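Adenylate isopentenyltransferase (PDB 3A8T) catalyses the transfer of an isopentenyl group from dimethylallyl diphosphate to ATP, ADP or AMP in the biosynthesis of cytokinins in hop. Local coordinates at residues G227-A231 / I232-E236; C276-A279 / K280-G284. All blocks are in the same frame, centred on the assembly; numbering follows the deposited sequence.

Interaction 1 of 2, residues G227-A231 / I232-E236; sequences GLRKA and IGVPE. With ATP (adenosine-5'-triphosphate), chain B.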
loop_
_atom_site.group_PDB
_atom_site.type_symbol
_atom_site.label_atom_id
_atom_site.label_comp_id
_atom_site.label_asym_id
_atom_site.label_seq_id
_atom_site.Cartn_x
_atom_site.Cartn_y
_atom_site.Cartn_z
ATOM N N GLY A 227 2.785 -2.454 -14.784
ATOM C CA GLY A 227 2.322 -1.245 -14.119
ATOM C C GLY A 227 1.045 -1.370 -13.276
ATOM O O GLY A 227 0.816 -2.410 -12.603
ATOM N N LEU A 228 0.238 -0.299 -13.318
ATOM C CA LEU A 228 -1.036 -0.243 -12.594
ATOM C C LEU A 228 -1.934 -1.455 -12.895
ATOM O O LEU A 228 -2.766 -1.824 -12.093
ATOM C CB LEU A 228 -1.798 1.045 -12.922
ATOM C CG LEU A 228 -3.083 1.233 -12.097
ATOM C CD1 LEU A 228 -2.708 1.234 -10.659
ATOM C CD2 LEU A 228 -3.798 2.513 -12.399
ATOM N N ARG A 229 -1.752 -2.092 -14.048
ATOM C CA ARG A 229 -2.592 -3.230 -14.358
ATOM C C ARG A 229 -2.229 -4.471 -13.510
ATOM O O ARG A 229 -2.906 -5.475 -13.569
ATOM C CB ARG A 229 -2.579 -3.500 -15.876
ATOM C CG ARG A 229 -3.241 -2.390 -16.632
ATOM C CD ARG A 229 -3.598 -2.748 -18.069
ATOM N NE ARG A 229 -4.385 -3.968 -18.150
ATOM C CZ ARG A 229 -5.681 -4.080 -17.837
ATOM N NH1 ARG A 229 -6.401 -3.030 -17.431
ATOM N NH2 ARG A 229 -6.233 -5.285 -17.824
ATOM N N LYS A 230 -1.153 -4.376 -12.729
ATOM C CA LYS A 230 -0.757 -5.432 -11.802
ATOM C C LYS A 230 -1.547 -5.391 -10.467
ATOM O O LYS A 230 -1.576 -6.389 -9.767
ATOM C CB LYS A 230 0.713 -5.309 -11.406
ATOM C CG LYS A 230 1.687 -5.480 -12.541
ATOM C CD LYS A 230 3.097 -5.307 -12.020
ATOM C CE LYS A 230 3.698 -6.651 -11.716
ATOM N NZ LYS A 230 4.997 -6.487 -11.002
ATOM N N ALA A 231 -2.149 -4.250 -10.125
ATOM C CA ALA A 231 -2.886 -4.034 -8.876
ATOM C C ALA A 231 -3.824 -5.158 -8.530
ATOM O O ALA A 231 -4.535 -5.619 -9.408
ATOM C CB ALA A 231 -3.656 -2.726 -8.981
ATOM N N ILE A 232 -3.842 -5.626 -7.273
ATOM C CA ILE A 232 -4.767 -6.727 -6.943
ATOM C C ILE A 232 -6.190 -6.193 -7.183
ATOM O O ILE A 232 -6.526 -5.077 -6.769
ATOM C CB ILE A 232 -4.685 -7.230 -5.458
ATOM C CG1 ILE A 232 -3.289 -7.711 -5.090
ATOM C CG2 ILE A 232 -5.610 -8.391 -5.277
ATOM C CD1 ILE A 232 -2.811 -8.740 -5.917
ATOM N N GLY A 233 -7.007 -6.987 -7.879
ATOM C CA GLY A 233 -8.360 -6.562 -8.208
ATOM C C GLY A 233 -8.526 -6.431 -9.701
ATOM O O GLY A 233 -9.553 -6.814 -10.296
ATOM N N VAL A 234 -7.488 -5.944 -10.363
ATOM C CA VAL A 234 -7.669 -5.800 -11.791
ATOM C C VAL A 234 -7.754 -7.102 -12.575
ATOM O O VAL A 234 -8.631 -7.275 -13.372
ATOM C CB VAL A 234 -6.573 -4.979 -12.429
ATOM C CG1 VAL A 234 -6.901 -4.805 -13.867
ATOM C CG2 VAL A 234 -6.412 -3.638 -11.713
ATOM N N PRO A 235 -6.787 -8.004 -12.381
ATOM C CA PRO A 235 -6.784 -9.298 -13.106
ATOM C C PRO A 235 -7.995 -10.153 -12.735
ATOM O O PRO A 235 -8.581 -10.793 -13.614
ATOM C CB PRO A 235 -5.463 -9.973 -12.679
ATOM C CG PRO A 235 -4.689 -8.881 -11.809
ATOM C CD PRO A 235 -5.784 -7.968 -11.292
ATOM N N GLU A 236 -8.389 -10.088 -11.450
ATOM C CA GLU A 236 -9.516 -10.860 -10.906
ATOM C C GLU A 236 -10.814 -10.437 -11.569
ATOM O O GLU A 236 -11.569 -11.290 -12.066
ATOM C CB GLU A 236 -9.627 -10.731 -9.372
ATOM C CG GLU A 236 -8.435 -11.216 -8.590
ATOM C CD GLU A 236 -7.290 -10.193 -8.500
ATOM O OE1 GLU A 236 -7.229 -9.186 -9.271
ATOM O OE2 GLU A 236 -6.429 -10.392 -7.625
HETATM P PG ATP B . 7.526 -7.748 -6.323
HETATM O O1G ATP B . 8.774 -7.107 -6.845
HETATM O O2G ATP B . 6.449 -7.789 -7.546
HETATM O O3G ATP B . 7.822 -9.263 -5.852
HETATM P PB ATP B . 7.568 -5.558 -4.651
HETATM O O1B ATP B . 8.573 -5.675 -3.639
HETATM O O2B ATP B . 8.228 -4.966 -5.927
HETATM O O3B ATP B . 6.904 -6.972 -4.985
HETATM P PA ATP B . 5.021 -5.037 -3.556
HETATM O O1A ATP B . 5.108 -6.199 -2.685
HETATM O O2A ATP B . 4.390 -3.837 -2.663
HETATM O O3A ATP B . 6.465 -4.483 -4.131
HETATM O "O5'" ATP B . 3.944 -5.235 -4.758
HETATM C "C5'" ATP B . 3.991 -6.502 -5.354
HETATM C "C4'" ATP B . 2.646 -6.718 -6.019
HETATM O "O4'" ATP B . 1.621 -6.637 -5.021
HETATM C "C3'" ATP B . 2.257 -5.640 -7.060
HETATM O "O3'" ATP B . 2.773 -5.968 -8.348
HETATM C "C2'" ATP B . 0.721 -5.657 -6.990
HETATM O "O2'" ATP B . 0.212 -6.642 -7.822
HETATM C "C1'" ATP B . 0.405 -5.972 -5.546
HETATM N N9 ATP B . 0.118 -4.723 -4.788
HETATM C C8 ATP B . 1.017 -3.998 -4.006
HETATM N N7 ATP B . 0.458 -2.891 -3.563
HETATM C C5 ATP B . -0.825 -2.823 -4.017
HETATM C C6 ATP B . -1.932 -1.891 -3.901
HETATM N N6 ATP B . -1.837 -0.720 -3.193
HETATM N N1 ATP B . -3.088 -2.202 -4.525
HETATM C C2 ATP B . -3.223 -3.322 -5.222
HETATM N N3 ATP B . -2.236 -4.209 -5.363
HETATM C C4 ATP B . -1.051 -4.020 -4.805
#
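With chi1 at -176°, Val234 swings CG1 away from its backbone N and toward the head of Arg229, whose chain bends at chi3 (53°); CG1 thus lies over one face of the guanidinium, 4.0 Å from Arg229 NH1, and the two side chains cross at about a right angle. The frame of this contact is a helix start: Gly233 is the N-cap of helix 234-243, following a 3-10 turn at 228-230. Ala231 O turns back to accept Val234 N at 3.1 Å, the donor being tilted from the carbonyl plane, and Pro235 CD sits against the same oxygen at 3.3 Å. Glu236, three residues beyond the cap, makes the N3-to-N-cap bond of a capping box, which Gly233 has no side chain to return: its OE1 receives Gly233 N at 2.6 Å from above the carboxylate plane, while OE2 is taken by Asn274. The positive phi of Gly233 would press any CB against the preceding carbonyl oxygen. Ala231 CB packs on the other methyl of Val234, CG2. Salt bridges from Asp217, Asp215 and Asp238 hold the Arg229 guanidinium in place, and probably more than offset its charge. The bend between the two segments forms part of the nucleotide pocket, and Lys230, Ala231 and Ile232 are ATP-binding residues. Two backbone atoms make the hydrogen bonds to ATP here: Lys230 O accepts the ribose O2' at 2.7 Å and is also bonded to Ser222 OG. The Lys230 side chain runs along the sugar, its NZ 3.5 Å from ATP O3' and close to Lys73. Ile232 lays CG1 3.7 Å from ATP N3, and its backbone N, the second of the two, points almost straight at that same adenine nitrogen, with an N-H...N3 angle of 170°.

Interaction 2 of 2, residues C276-A279 / K280-G284; sequences CHLA and KRQIG. With ATP (adenosine-5'-triphosphate), chain B.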
loop_
_atom_site.group_PDB
_atom_site.type_symbol
_atom_site.label_atom_id
_atom_site.label_comp_id
_atom_site.label_asym_id
_atom_site.label_seq_id
_atom_site.Cartn_x
_atom_site.Cartn_y
_atom_site.Cartn_z
ATOM N N CYS A 276 -4.103 -11.672 0.794
ATOM C CA CYS A 276 -3.653 -12.437 1.895
ATOM C C CYS A 276 -2.299 -13.040 1.552
ATOM O O CYS A 276 -1.398 -13.019 2.385
ATOM C CB CYS A 276 -4.741 -13.469 2.252
ATOM S SG CYS A 276 -6.242 -12.651 3.052
ATOM N N HIS A 277 -2.135 -13.555 0.339
ATOM C CA HIS A 277 -0.848 -14.113 -0.049
ATOM C C HIS A 277 0.220 -13.036 -0.163
ATOM O O HIS A 277 1.370 -13.263 0.180
ATOM C CB HIS A 277 -0.958 -14.836 -1.396
ATOM C CG HIS A 277 -1.452 -16.244 -1.277
ATOM N ND1 HIS A 277 -2.325 -16.813 -2.182
ATOM C CD2 HIS A 277 -1.204 -17.191 -0.344
ATOM C CE1 HIS A 277 -2.597 -18.047 -1.805
ATOM N NE2 HIS A 277 -1.930 -18.299 -0.692
ATOM N N LEU A 278 -0.165 -11.876 -0.702
ATOM C CA LEU A 278 0.778 -10.758 -0.848
ATOM C C LEU A 278 1.266 -10.367 0.554
ATOM O O LEU A 278 2.440 -10.068 0.756
ATOM C CB LEU A 278 0.094 -9.556 -1.525
ATOM C CG LEU A 278 0.939 -8.281 -1.494
ATOM C CD1 LEU A 278 2.245 -8.496 -2.281
ATOM C CD2 LEU A 278 0.156 -7.093 -2.039
ATOM N N ALA A 279 0.354 -10.399 1.524
ATOM C CA ALA A 279 0.712 -10.043 2.894
ATOM C C ALA A 279 1.813 -10.971 3.437
ATOM O O ALA A 279 2.784 -10.534 4.088
ATOM C CB ALA A 279 -0.559 -10.070 3.828
ATOM N N LYS A 280 1.676 -12.241 3.109
ATOM C CA LYS A 280 2.626 -13.219 3.563
ATOM C C LYS A 280 3.980 -13.018 2.938
ATOM O O LYS A 280 5.014 -13.148 3.617
ATOM C CB LYS A 280 2.140 -14.636 3.273
ATOM C CG LYS A 280 0.815 -15.044 3.874
ATOM C CD LYS A 280 0.742 -16.584 3.834
ATOM C CE LYS A 280 -0.618 -17.167 4.201
ATOM N NZ LYS A 280 -1.093 -16.746 5.532
ATOM N N ARG A 281 4.001 -12.714 1.649
ATOM C CA ARG A 281 5.295 -12.515 0.987
ATOM C C ARG A 281 6.010 -11.248 1.456
ATOM O O ARG A 281 7.231 -11.187 1.452
ATOM C CB ARG A 281 5.134 -12.467 -0.531
ATOM C CG ARG A 281 4.737 -13.792 -1.114
ATOM C CD ARG A 281 4.726 -13.789 -2.647
ATOM N NE ARG A 281 3.733 -12.885 -3.249
ATOM C CZ ARG A 281 2.487 -13.228 -3.615
ATOM N NH1 ARG A 281 2.018 -14.473 -3.446
ATOM N NH2 ARG A 281 1.721 -12.315 -4.208
ATOM N N GLN A 282 5.237 -10.234 1.844
ATOM C CA GLN A 282 5.785 -8.985 2.329
ATOM C C GLN A 282 6.444 -9.146 3.676
ATOM O O GLN A 282 7.541 -8.649 3.889
ATOM C CB GLN A 282 4.684 -7.953 2.419
ATOM C CG GLN A 282 4.269 -7.452 1.045
ATOM C CD GLN A 282 3.174 -6.424 1.110
ATOM O OE1 GLN A 282 2.200 -6.609 1.830
ATOM N NE2 GLN A 282 3.312 -5.338 0.336
ATOM N N ILE A 283 5.764 -9.855 4.576
ATOM C CA ILE A 283 6.252 -10.121 5.918
ATOM C C ILE A 283 7.567 -10.903 5.859
ATOM O O ILE A 283 8.549 -10.503 6.483
ATOM C CB ILE A 283 5.206 -10.932 6.692
ATOM C CG1 ILE A 283 3.970 -10.066 6.942
ATOM C CG2 ILE A 283 5.785 -11.488 7.948
ATOM C CD1 ILE A 283 2.733 -10.886 7.341
ATOM N N GLY A 284 7.584 -11.997 5.090
ATOM C CA GLY A 284 8.781 -12.799 4.985
ATOM C C GLY A 284 9.916 -11.967 4.475
ATOM O O GLY A 284 11.050 -12.036 4.940
HETATM P PG ATP B . 7.526 -7.748 -6.323
HETATM O O1G ATP B . 8.774 -7.107 -6.845
HETATM O O2G ATP B . 6.449 -7.789 -7.546
HETATM O O3G ATP B . 7.822 -9.263 -5.852
HETATM P PB ATP B . 7.568 -5.558 -4.651
HETATM O O1B ATP B . 8.573 -5.675 -3.639
HETATM O O2B ATP B . 8.228 -4.966 -5.927
HETATM O O3B ATP B . 6.904 -6.972 -4.985
HETATM P PA ATP B . 5.021 -5.037 -3.556
HETATM O O1A ATP B . 5.108 -6.199 -2.685
HETATM O O2A ATP B . 4.390 -3.837 -2.663
HETATM O O3A ATP B . 6.465 -4.483 -4.131
HETATM O "O5'" ATP B . 3.944 -5.235 -4.758
HETATM C "C5'" ATP B . 3.991 -6.502 -5.354
HETATM C "C4'" ATP B . 2.646 -6.718 -6.019
HETATM O "O4'" ATP B . 1.621 -6.637 -5.021
HETATM C "C3'" ATP B . 2.257 -5.640 -7.060
HETATM O "O3'" ATP B . 2.773 -5.968 -8.348
HETATM C "C2'" ATP B . 0.721 -5.657 -6.990
HETATM O "O2'" ATP B . 0.212 -6.642 -7.822
HETATM C "C1'" ATP B . 0.405 -5.972 -5.546
HETATM N N9 ATP B . 0.118 -4.723 -4.788
HETATM C C8 ATP B . 1.017 -3.998 -4.006
HETATM N N7 ATP B . 0.458 -2.891 -3.563
HETATM C C5 ATP B . -0.825 -2.823 -4.017
HETATM C C6 ATP B . -1.932 -1.891 -3.901
HETATM N N6 ATP B . -1.837 -0.720 -3.193
HETATM N N1 ATP B . -3.088 -2.202 -4.525
HETATM C C2 ATP B . -3.223 -3.322 -5.222
HETATM N N3 ATP B . -2.236 -4.209 -5.363
HETATM C C4 ATP B . -1.051 -4.020 -4.805
#
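Arg281 doubles back over its own helix: bent at chi3 (-64°), it lays one guanidinium face above His277 O and Leu278 CA of the preceding turn, both offset toward the rim, and brings NH1 to 3.6 Å from His277 CB. Arg281 also touches a crystal neighbour, which may favour this pose. The usual i to i+4 bonds hold the two turns together, among them Gln282 N to Leu278 O at 3.0 Å. On the nucleotide side, Leu278 CG rests 3.9 Å from Gln282 CD, the two side chains crossing obliquely. Both methyls of Leu278, CD1 and CD2, come to 3.4 Å from ATP O4'. Gln282, extended beyond CG, carries NE2 to 3.5 Å from ATP O2A and hands OE1 to Thr49 N of the P-loop, with NE2 bonded weakly to Gly138 O. Replacing Gln282 by an alanine would probably leave Thr49 N without its side-chain acceptor and open a gap beside Leu278 and the alpha-phosphate. On helix 257-289, Leu278 and Gln282 turn to the ATP while Ala279 and Ile283 turn to helix 184-201, Ala279 packing on Leu187 and Leu191 and Ile283 on Val184; Ala48, in the loop between strand 41-46 and helix 53-61, touches Gln282 and Ile283.

Interactions 1 and 2 wall the same ATP, one in the turn that opens helix 234-243, the other on the next helix, 257-289. Their centres are about 17 Å apart and their nearest atoms about 5 Å, so they do not touch; the nucleotide and the earlier part of helix 257-289 join them. There, Ile232 packs on Asn274 and Thr275, just ahead of Cys276. Interaction 1 hydrogen-bonds adenine N3 and ribose O2' through backbone atoms, whereas interaction 2 offers side chains to the sugar ring oxygen and the alpha-phosphate. Neither touches N6, the atom that receives the isopentenyl group; further hydrogen bonds to ATP come from Asp72, Lys73, Thr84, Ser139 and Ser141.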